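Local coordinates for protein oxidoreductase (PDB 3E18) that binds NAD through a Rossmann-fold domain and is probably a dehydrogenase of the GFO/IDH/MocA family whose substrate is not known, at residues I71-N75 / D76-E80; L175-G178 / V179-L182; T99-S102 / E103-L106. All blocks are in the same frame, centred on the assembly; numbering follows the deposited sequence.

Contact 1 of 3, residues I71-N75 / D76-E80; sequences IATPN and DSHKE. With NAD (nicotinamide-adenine-dinucleotide), chain E.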
loop_
_atom_site.group_PDB
_atom_site.type_symbol
_atom_site.label_atom_id
_atom_site.label_comp_id
_atom_site.label_asym_id
_atom_site.label_seq_id
_atom_site.Cartn_x
_atom_site.Cartn_y
_atom_site.Cartn_z
ATOM N N ILE A 71 -5.846 -11.421 -33.413
ATOM C CA ILE A 71 -6.465 -10.086 -33.322
ATOM C C ILE A 71 -5.648 -9.134 -32.459
ATOM O O ILE A 71 -5.574 -9.278 -31.244
ATOM C CB ILE A 71 -7.941 -10.159 -32.860
ATOM C CG1 ILE A 71 -8.745 -10.932 -33.906
ATOM C CG2 ILE A 71 -8.573 -8.756 -32.688
ATOM C CD1 ILE A 71 -9.942 -11.588 -33.344
ATOM N N ALA A 72 -5.021 -8.163 -33.112
ATOM C CA ALA A 72 -4.225 -7.173 -32.400
ATOM C C ALA A 72 -4.661 -5.752 -32.774
ATOM O O ALA A 72 -3.840 -4.880 -33.101
ATOM C CB ALA A 72 -2.745 -7.391 -32.678
ATOM N N THR A 73 -5.969 -5.530 -32.718
ATOM C CA THR A 73 -6.577 -4.226 -32.988
ATOM C C THR A 73 -6.888 -3.546 -31.641
ATOM O O THR A 73 -6.778 -4.202 -30.601
ATOM C CB THR A 73 -7.866 -4.401 -33.804
ATOM O OG1 THR A 73 -8.810 -5.161 -33.034
ATOM C CG2 THR A 73 -7.588 -5.108 -35.113
ATOM N N PRO A 74 -7.245 -2.235 -31.640
ATOM C CA PRO A 74 -7.729 -1.616 -30.392
ATOM C C PRO A 74 -8.893 -2.372 -29.726
ATOM O O PRO A 74 -9.612 -3.127 -30.378
ATOM C CB PRO A 74 -8.149 -0.215 -30.834
ATOM C CG PRO A 74 -7.252 0.083 -31.994
ATOM C CD PRO A 74 -7.137 -1.235 -32.725
ATOM N N ASN A 75 -9.059 -2.167 -28.430
ATOM C CA ASN A 75 -9.887 -3.054 -27.607
ATOM C C ASN A 75 -11.362 -3.156 -27.967
ATOM O O ASN A 75 -11.980 -4.200 -27.743
ATOM C CB ASN A 75 -9.749 -2.670 -26.135
ATOM C CG ASN A 75 -8.359 -2.887 -25.615
ATOM O OD1 ASN A 75 -7.600 -3.700 -26.158
ATOM N ND2 ASN A 75 -8.003 -2.166 -24.548
ATOM N N ASP A 76 -11.914 -2.075 -28.512
ATOM C CA ASP A 76 -13.341 -2.009 -28.827
ATOM C C ASP A 76 -13.742 -2.874 -30.019
ATOM O O ASP A 76 -14.909 -3.241 -30.151
ATOM C CB ASP A 76 -13.805 -0.550 -29.011
ATOM C CG ASP A 76 -13.097 0.164 -30.158
ATOM O OD1 ASP A 76 -11.843 0.206 -30.183
ATOM O OD2 ASP A 76 -13.803 0.711 -31.031
ATOM N N SER A 77 -12.774 -3.221 -30.862
ATOM C CA SER A 77 -13.049 -4.040 -32.038
ATOM C C SER A 77 -12.841 -5.550 -31.845
ATOM O O SER A 77 -13.149 -6.323 -32.748
ATOM C CB SER A 77 -12.245 -3.527 -33.247
ATOM O OG SER A 77 -10.862 -3.465 -32.952
ATOM N N HIS A 78 -12.339 -5.975 -30.682
ATOM C CA HIS A 78 -11.942 -7.373 -30.497
ATOM C C HIS A 78 -13.106 -8.340 -30.645
ATOM O O HIS A 78 -12.968 -9.378 -31.274
ATOM C CB HIS A 78 -11.331 -7.610 -29.120
ATOM C CG HIS A 78 -9.965 -7.022 -28.934
ATOM N ND1 HIS A 78 -9.301 -7.087 -27.730
ATOM C CD2 HIS A 78 -9.147 -6.353 -29.783
ATOM C CE1 HIS A 78 -8.129 -6.486 -27.846
ATOM N NE2 HIS A 78 -8.011 -6.034 -29.082
ATOM N N LYS A 79 -14.238 -7.994 -30.045
ATOM C CA LYS A 79 -15.370 -8.911 -29.958
ATOM C C LYS A 79 -15.956 -9.236 -31.339
ATOM O O LYS A 79 -16.179 -10.404 -31.648
ATOM C CB LYS A 79 -16.441 -8.332 -29.037
ATOM C CG LYS A 79 -17.676 -9.229 -28.838
ATOM C CD LYS A 79 -18.844 -8.413 -28.301
ATOM C CE LYS A 79 -20.092 -9.274 -28.142
ATOM N NZ LYS A 79 -21.233 -8.542 -27.513
ATOM N N GLU A 80 -16.186 -8.208 -32.158
ATOM C CA GLU A 80 -16.796 -8.385 -33.484
ATOM C C GLU A 80 -15.892 -9.196 -34.411
ATOM O O GLU A 80 -16.363 -10.105 -35.098
ATOM C CB GLU A 80 -17.150 -7.031 -34.131
ATOM C CG GLU A 80 -17.824 -7.135 -35.511
ATOM C CD GLU A 80 -18.204 -5.780 -36.106
ATOM O OE1 GLU A 80 -19.120 -5.108 -35.575
ATOM O OE2 GLU A 80 -17.585 -5.395 -37.123
HETATM P PA NAD E . -1.734 0.023 -32.416
HETATM O O1A NAD E . -0.264 0.196 -32.445
HETATM O O2A NAD E . -2.492 1.286 -32.450
HETATM O O5B NAD E . -2.195 -0.944 -33.612
HETATM C C5B NAD E . -3.529 -1.350 -33.823
HETATM C C4B NAD E . -3.684 -1.626 -35.315
HETATM O O4B NAD E . -4.962 -2.164 -35.600
HETATM C C3B NAD E . -3.547 -0.341 -36.128
HETATM O O3B NAD E . -2.575 -0.534 -37.128
HETATM C C2B NAD E . -4.921 -0.143 -36.733
HETATM O O2B NAD E . -4.875 0.450 -38.011
HETATM C C1B NAD E . -5.466 -1.559 -36.772
HETATM N N9A NAD E . -6.936 -1.624 -36.773
HETATM C C8A NAD E . -7.815 -0.805 -36.104
HETATM N N7A NAD E . -9.076 -1.222 -36.368
HETATM C C5A NAD E . -9.007 -2.290 -37.198
HETATM C C6A NAD E . -9.984 -3.087 -37.784
HETATM N N6A NAD E . -11.254 -2.952 -37.405
HETATM N N1A NAD E . -9.602 -4.133 -38.612
HETATM C C2A NAD E . -8.267 -4.382 -38.862
HETATM N N3A NAD E . -7.305 -3.584 -38.278
HETATM C C4A NAD E . -7.668 -2.554 -37.462
HETATM O O3 NAD E . -2.135 -0.816 -31.089
HETATM P PN NAD E . -1.167 -1.821 -30.317
HETATM O O1N NAD E . -0.406 -1.080 -29.276
HETATM O O2N NAD E . -0.463 -2.709 -31.269
HETATM O O5D NAD E . -2.252 -2.725 -29.492
HETATM C C5D NAD E . -3.244 -3.502 -30.127
HETATM C C4D NAD E . -3.774 -4.571 -29.145
HETATM O O4D NAD E . -2.689 -5.279 -28.573
HETATM C C3D NAD E . -4.541 -3.982 -27.974
HETATM O O3D NAD E . -5.570 -4.881 -27.588
HETATM C C2D NAD E . -3.536 -3.917 -26.842
HETATM O O2D NAD E . -4.185 -4.076 -25.602
HETATM C C1D NAD E . -2.649 -5.114 -27.157
HETATM N N1N NAD E . -1.252 -5.034 -26.652
HETATM C C2N NAD E . -0.828 -6.063 -25.859
HETATM C C3N NAD E . 0.459 -6.102 -25.335
HETATM C C7N NAD E . 0.927 -7.363 -24.674
HETATM O O7N NAD E . 2.136 -7.350 -23.963
HETATM N N7N NAD E . 0.205 -8.482 -24.775
HETATM C C4N NAD E . 1.359 -5.075 -25.654
HETATM C C5N NAD E . 0.932 -4.030 -26.478
HETATM C C6N NAD E . -0.376 -4.025 -26.979
HETATM O O HOH W 1 -14.263 -5.826 -28.032
#
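The carbonyl oxygen Pro-74 O is gripped twice by one residue: Ser-77 OG donates to it at 2.9 Å and Ser-77 N at 3.2 Å, both from the same face of the carbonyl plane. The hydroxyl can turn back this way because Ser-77 OG sits between its own backbone N and carbonyl carbon (chi1 55°). Thr-73 OG1 lies 2.7 Å from Ser-77 OG, so the two hydroxyls and the proline carbonyl form a compact polar cluster inside the turn. His-78 NE2 donates to Thr-73 O at 2.7 Å, with a bent N-H...O angle of 142°; the oxygen lies near the ring plane, whereas the nitrogen stands above the carbonyl plane rather than on a lone pair. One ring face is covered by Asn-75, whose CA is 3.8 Å from the ring centroid and 10° off the normal, a CH-pi contact. ND1, on the other side of CE1, is hydrogen-bonded to Val-98 O, so bonds on both ring nitrogens fix the ring's rotation. The Asn-75 amide runs alongside the imidazole with its plane steeply inclined, and its OD1 lies 2.7 Å from NAD O3D, while its ND2 is held by Gly-170 O. Thr-73 CG2 and Pro-74 CD instead face the adenosine part of the dinucleotide, the latter 3.5 Å from NAD C8A. A loop that leaves strand 68-71, lines the cofactor and turns straight into helix 78-87 is characteristic of the nucleotide-binding edge of a Rossmann fold.

Contact 2 of 3, residues L175-G178 / V179-L182; sequences LDWG and VHLL. With NAD (nicotinamide-adenine-dinucleotide), chain E; GOL (glycerol), chain G.
Helix 173-188 of the C-terminal domain presents one turn to the nicotinamide end of the NAD pocket, and within that turn Trp-177 and His-180 meet as an offset edge-to-face pair. The ring centroids are 5.5 Å apart and the planes stand at 67°; His-180 CD2 comes over the rim of the indole, 4.1 Å from Trp-177 CE3. Glycerol, probably from the crystallisation liquor, occupies the same indole face. Asp-176 OD1 accepts from glycerol O3 at 2.8 Å and from glycerol O2 at 3.1 Å, and also pairs with Lys-96. Having CG anti to the backbone N (chi1 -170°) swings this carboxylate toward the glycerol. His-180 NE2 makes a weak bond to glycerol O1 at 3.2 Å, and the carboxamide of NAD lies at the imidazole edge. The helix widens into a pi-type turn over 175-178; i to i+4 bonds follow it, Leu-181 N reaching Trp-177 O at 3.1 Å and Leu-182 N reaching Gly-178 O at 2.8 Å, both close to straight. Val-179 CG1 packs 3.2 Å from Leu-175 O. Trp-177 and Leu-181 rest on strands 146-154 and 223-229, whereas Val-179 and Leu-182 pack against helix 325-344, which wedges helix 173-188 between sheet and helix.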
loop_
_atom_site.group_PDB
_atom_site.type_symbol
_atom_site.label_atom_id
_atom_site.label_comp_id
_atom_site.label_asym_id
_atom_site.label_seq_id
_atom_site.Cartn_x
_atom_site.Cartn_y
_atom_site.Cartn_z
ATOM N N LEU A 175 -7.021 -1.304 -17.953
ATOM C CA LEU A 175 -7.205 -2.156 -19.120
ATOM C C LEU A 175 -5.894 -2.493 -19.850
ATOM O O LEU A 175 -5.811 -3.473 -20.576
ATOM C CB LEU A 175 -8.244 -1.513 -20.055
ATOM C CG LEU A 175 -9.672 -1.586 -19.502
ATOM C CD1 LEU A 175 -10.647 -0.780 -20.361
ATOM C CD2 LEU A 175 -10.118 -3.025 -19.412
ATOM N N ASP A 176 -4.865 -1.689 -19.630
ATOM C CA ASP A 176 -3.591 -1.887 -20.305
ATOM C C ASP A 176 -2.667 -2.784 -19.473
ATOM O O ASP A 176 -2.416 -3.924 -19.835
ATOM C CB ASP A 176 -2.948 -0.530 -20.570
ATOM C CG ASP A 176 -1.745 -0.608 -21.485
ATOM O OD1 ASP A 176 -1.362 -1.717 -21.917
ATOM O OD2 ASP A 176 -1.167 0.458 -21.772
ATOM N N TRP A 177 -2.171 -2.270 -18.357
ATOM C CA TRP A 177 -1.259 -3.031 -17.519
ATOM C C TRP A 177 -2.000 -3.834 -16.458
ATOM O O TRP A 177 -1.572 -4.922 -16.073
ATOM C CB TRP A 177 -0.263 -2.092 -16.860
ATOM C CG TRP A 177 1.050 -2.047 -17.542
ATOM C CD1 TRP A 177 1.543 -1.029 -18.312
ATOM C CD2 TRP A 177 2.057 -3.067 -17.531
ATOM N NE1 TRP A 177 2.796 -1.351 -18.779
ATOM C CE2 TRP A 177 3.137 -2.596 -18.312
ATOM C CE3 TRP A 177 2.157 -4.329 -16.926
ATOM C CZ2 TRP A 177 4.299 -3.345 -18.510
ATOM C CZ3 TRP A 177 3.322 -5.069 -17.117
ATOM C CH2 TRP A 177 4.371 -4.574 -17.906
ATOM N N GLY A 178 -3.107 -3.292 -15.981
ATOM C CA GLY A 178 -3.873 -3.946 -14.919
ATOM C C GLY A 178 -4.254 -5.361 -15.260
ATOM O O GLY A 178 -4.114 -6.252 -14.427
ATOM N N VAL A 179 -4.724 -5.583 -16.488
ATOM C CA VAL A 179 -5.102 -6.921 -16.923
ATOM C C VAL A 179 -3.931 -7.913 -16.814
ATOM O O VAL A 179 -4.132 -9.016 -16.357
ATOM C CB VAL A 179 -5.775 -6.919 -18.339
ATOM C CG1 VAL A 179 -4.878 -6.302 -19.345
ATOM C CG2 VAL A 179 -6.170 -8.316 -18.786
ATOM N N HIS A 180 -2.715 -7.515 -17.191
ATOM C CA HIS A 180 -1.536 -8.384 -16.996
ATOM C C HIS A 180 -1.304 -8.734 -15.532
ATOM O O HIS A 180 -1.070 -9.898 -15.195
ATOM C CB HIS A 180 -0.269 -7.683 -17.454
ATOM C CG HIS A 180 -0.098 -7.637 -18.930
ATOM N ND1 HIS A 180 -0.284 -8.739 -19.738
ATOM C CD2 HIS A 180 0.306 -6.630 -19.742
ATOM C CE1 HIS A 180 -0.017 -8.405 -20.987
ATOM N NE2 HIS A 180 0.345 -7.133 -21.017
ATOM N N LEU A 181 -1.359 -7.724 -14.663
ATOM C CA LEU A 181 -1.000 -7.931 -13.257
ATOM C C LEU A 181 -2.074 -8.708 -12.531
ATOM O O LEU A 181 -1.778 -9.537 -11.669
ATOM C CB LEU A 181 -0.759 -6.604 -12.555
ATOM C CG LEU A 181 0.317 -5.716 -13.182
ATOM C CD1 LEU A 181 0.505 -4.521 -12.300
ATOM C CD2 LEU A 181 1.613 -6.493 -13.284
ATOM N N LEU A 182 -3.325 -8.455 -12.894
ATOM C CA LEU A 182 -4.446 -9.134 -12.236
ATOM C C LEU A 182 -4.552 -10.583 -12.694
ATOM O O LEU A 182 -4.991 -11.479 -11.933
ATOM C CB LEU A 182 -5.751 -8.406 -12.542
ATOM C CG LEU A 182 -5.899 -6.985 -11.980
ATOM C CD1 LEU A 182 -7.065 -6.313 -12.640
ATOM C CD2 LEU A 182 -6.010 -6.932 -10.457
HETATM P PA NAD E . -1.734 0.023 -32.416
HETATM O O1A NAD E . -0.264 0.196 -32.445
HETATM O O2A NAD E . -2.492 1.286 -32.450
HETATM O O5B NAD E . -2.195 -0.944 -33.612
HETATM C C5B NAD E . -3.529 -1.350 -33.823
HETATM C C4B NAD E . -3.684 -1.626 -35.315
HETATM O O4B NAD E . -4.962 -2.164 -35.600
HETATM C C3B NAD E . -3.547 -0.341 -36.128
HETATM O O3B NAD E . -2.575 -0.534 -37.128
HETATM C C2B NAD E . -4.921 -0.143 -36.733
HETATM O O2B NAD E . -4.875 0.450 -38.011
HETATM C C1B NAD E . -5.466 -1.559 -36.772
HETATM N N9A NAD E . -6.936 -1.624 -36.773
HETATM C C8A NAD E . -7.815 -0.805 -36.104
HETATM N N7A NAD E . -9.076 -1.222 -36.368
HETATM C C5A NAD E . -9.007 -2.290 -37.198
HETATM C C6A NAD E . -9.984 -3.087 -37.784
HETATM N N6A NAD E . -11.254 -2.952 -37.405
HETATM N N1A NAD E . -9.602 -4.133 -38.612
HETATM C C2A NAD E . -8.267 -4.382 -38.862
HETATM N N3A NAD E . -7.305 -3.584 -38.278
HETATM C C4A NAD E . -7.668 -2.554 -37.462
HETATM O O3 NAD E . -2.135 -0.816 -31.089
HETATM P PN NAD E . -1.167 -1.821 -30.317
HETATM O O1N NAD E . -0.406 -1.080 -29.276
HETATM O O2N NAD E . -0.463 -2.709 -31.269
HETATM O O5D NAD E . -2.252 -2.725 -29.492
HETATM C C5D NAD E . -3.244 -3.502 -30.127
HETATM C C4D NAD E . -3.774 -4.571 -29.145
HETATM O O4D NAD E . -2.689 -5.279 -28.573
HETATM C C3D NAD E . -4.541 -3.982 -27.974
HETATM O O3D NAD E . -5.570 -4.881 -27.588
HETATM C C2D NAD E . -3.536 -3.917 -26.842
HETATM O O2D NAD E . -4.185 -4.076 -25.602
HETATM C C1D NAD E . -2.649 -5.114 -27.157
HETATM N N1N NAD E . -1.252 -5.034 -26.652
HETATM C C2N NAD E . -0.828 -6.063 -25.859
HETATM C C3N NAD E . 0.459 -6.102 -25.335
HETATM C C7N NAD E . 0.927 -7.363 -24.674
HETATM O O7N NAD E . 2.136 -7.350 -23.963
HETATM N N7N NAD E . 0.205 -8.482 -24.775
HETATM C C4N NAD E . 1.359 -5.075 -25.654
HETATM C C5N NAD E . 0.932 -4.030 -26.478
HETATM C C6N NAD E . -0.376 -4.025 -26.979
HETATM C C1 GOL G . 3.100 -4.011 -22.093
HETATM O O1 GOL G . 2.842 -5.402 -22.126
HETATM C C2 GOL G . 1.816 -3.184 -22.194
HETATM O O2 GOL G . 0.669 -4.006 -22.340
HETATM C C3 GOL G . 1.971 -2.222 -23.375
HETATM O O3 GOL G . 0.794 -1.479 -23.623
#

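Contact 3 of 3, residues T99-S102 / E103-L106; sequences TMTS and EDLL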
loop_
_atom_site.group_PDB
_atom_site.type_symbol
_atom_site.label_atom_id
_atom_site.label_comp_id
_atom_site.label_asym_id
_atom_site.label_seq_id
_atom_site.Cartn_x
_atom_site.Cartn_y
_atom_site.Cartn_z
ATOM N N THR A 99 -11.910 -8.492 -24.156
ATOM C CA THR A 99 -13.103 -7.694 -24.370
ATOM C C THR A 99 -13.207 -6.647 -23.273
ATOM O O THR A 99 -12.493 -6.708 -22.260
ATOM C CB THR A 99 -14.369 -8.537 -24.341
ATOM O OG1 THR A 99 -14.421 -9.280 -23.113
ATOM C CG2 THR A 99 -14.447 -9.478 -25.537
ATOM N N MET A 100 -14.098 -5.686 -23.472
ATOM C CA MET A 100 -14.280 -4.613 -22.506
ATOM C C MET A 100 -15.307 -4.953 -21.417
ATOM O O MET A 100 -15.402 -4.251 -20.411
ATOM C CB MET A 100 -14.586 -3.300 -23.227
ATOM C CG MET A 100 -13.354 -2.757 -23.968
ATOM S SD MET A 100 -13.696 -1.464 -25.161
ATOM C CE MET A 100 -15.378 -1.832 -25.657
ATOM N N THR A 101 -16.065 -6.033 -21.601
ATOM C CA THR A 101 -16.943 -6.511 -20.525
ATOM C C THR A 101 -16.815 -8.015 -20.372
ATOM O O THR A 101 -16.435 -8.715 -21.311
ATOM C CB THR A 101 -18.448 -6.175 -20.742
ATOM O OG1 THR A 101 -18.992 -7.025 -21.755
ATOM C CG2 THR A 101 -18.666 -4.718 -21.115
ATOM N N SER A 102 -17.173 -8.524 -19.201
ATOM C CA SER A 102 -17.100 -9.948 -18.978
ATOM C C SER A 102 -18.173 -10.673 -19.798
ATOM O O SER A 102 -17.932 -11.779 -20.301
ATOM C CB SER A 102 -17.223 -10.274 -17.490
ATOM O OG SER A 102 -18.500 -9.930 -16.992
ATOM N N GLU A 103 -19.340 -10.043 -19.952
ATOM C CA GLU A 103 -20.434 -10.632 -20.740
ATOM C C GLU A 103 -20.029 -10.823 -22.186
ATOM O O GLU A 103 -20.378 -11.828 -22.779
ATOM C CB GLU A 103 -21.722 -9.795 -20.673
ATOM C CG GLU A 103 -22.548 -9.992 -19.406
ATOM C CD GLU A 103 -22.997 -11.433 -19.189
ATOM O OE1 GLU A 103 -23.553 -12.048 -20.127
ATOM O OE2 GLU A 103 -22.797 -11.946 -18.067
ATOM N N ASP A 104 -19.275 -9.870 -22.744
ATOM C CA ASP A 104 -18.786 -9.985 -24.119
ATOM C C ASP A 104 -17.940 -11.236 -24.371
ATOM O O ASP A 104 -18.040 -11.841 -25.443
ATOM C CB ASP A 104 -17.961 -8.753 -24.514
ATOM C CG ASP A 104 -18.812 -7.517 -24.763
ATOM O OD1 ASP A 104 -20.049 -7.631 -24.696
ATOM O OD2 ASP A 104 -18.236 -6.423 -25.030
ATOM N N LEU A 105 -17.109 -11.618 -23.400
ATOM C CA LEU A 105 -16.259 -12.788 -23.552
ATOM C C LEU A 105 -17.113 -14.039 -23.448
ATOM O O LEU A 105 -16.870 -15.025 -24.147
ATOM C CB LEU A 105 -15.118 -12.804 -22.513
ATOM C CG LEU A 105 -14.307 -14.108 -22.399
ATOM C CD1 LEU A 105 -13.599 -14.467 -23.729
ATOM C CD2 LEU A 105 -13.313 -14.069 -21.263
ATOM N N LEU A 106 -18.128 -13.993 -22.594
ATOM C CA LEU A 106 -19.039 -15.130 -22.448
ATOM C C LEU A 106 -19.733 -15.411 -23.796
ATOM O O LEU A 106 -19.904 -16.576 -24.176
ATOM C CB LEU A 106 -20.067 -14.828 -21.364
ATOM C CG LEU A 106 -20.303 -15.706 -20.143
ATOM C CD1 LEU A 106 -19.019 -16.343 -19.597
ATOM C CD2 LEU A 106 -20.968 -14.862 -19.076
HETATM O O HOH W 2 -15.812 -5.645 -25.729
HETATM O O HOH W 3 -21.688 -6.619 -22.470
HETATM O O HOH W 4 -20.454 -11.590 -16.477
#
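The chain enters helix 102-115 from an extended Thr-101 (phi/psi -134/158°), and an i to i+4 bond runs from Leu-106 N to Ser-102 O at 3.2 Å, with a weak one from Leu-105 N to the same oxygen. Thr-101 is the N-cap: its OG1 accepts from Asp-104 N at 3.0 Å with an N-H...O angle of 156°. The hydroxyl faces the amide because OG1 lies between the backbone N and carbonyl carbon. The Asp-104 side chain slants across this cap, its carboxylate carbon close to Thr-101 OG1, yet the two side chains are joined through a water, which donates to Asp-104 OD1 at 2.9 Å and lies 2.8 Å from Thr-101 OG1. A second water accepts from Met-100 N and donates to Asp-104 OD2 at 2.6 Å, tying the other carboxylate oxygen to the incoming loop. Thr-99 packs its CB 3.6 Å from Asp-104 CB, while its OG1 reaches forward to donate to Thr-101 O at 2.8 Å and braces the loop just before the helix. A third water donates to both Ser-102 OG and Glu-103 OE2; Ser-102 OG is also bonded to Glu-336 of helix 325-344. The negative charge of Asp-104 at a helix N terminus, with Lys-79 of the preceding helix as a salt-bridge partner, probably interacts favourably with the helix dipole and should favour the ionised carboxylate.

From the N terminus, contact 1 turns the chain from strand 68-71 into helix 78-87, contact 3 starts helix 102-115 after strand 91-95, and contact 2 lies within helix 173-188. Each is local, and the three follow in series without nesting or crossing. Contacts 1 and 3 touch directly: the salt bridge between Lys-79 NZ and Asp-104 OD1 spans 3.2 Å, and Met-100 SD packs 3.7 Å from Asp-76 CA, joining two successive strand-to-helix connections of the Rossmann domain. Contact 2, with its centre about 16 Å from that of contact 1, belongs to the C-terminal domain; NAD, touched by both, bridges them.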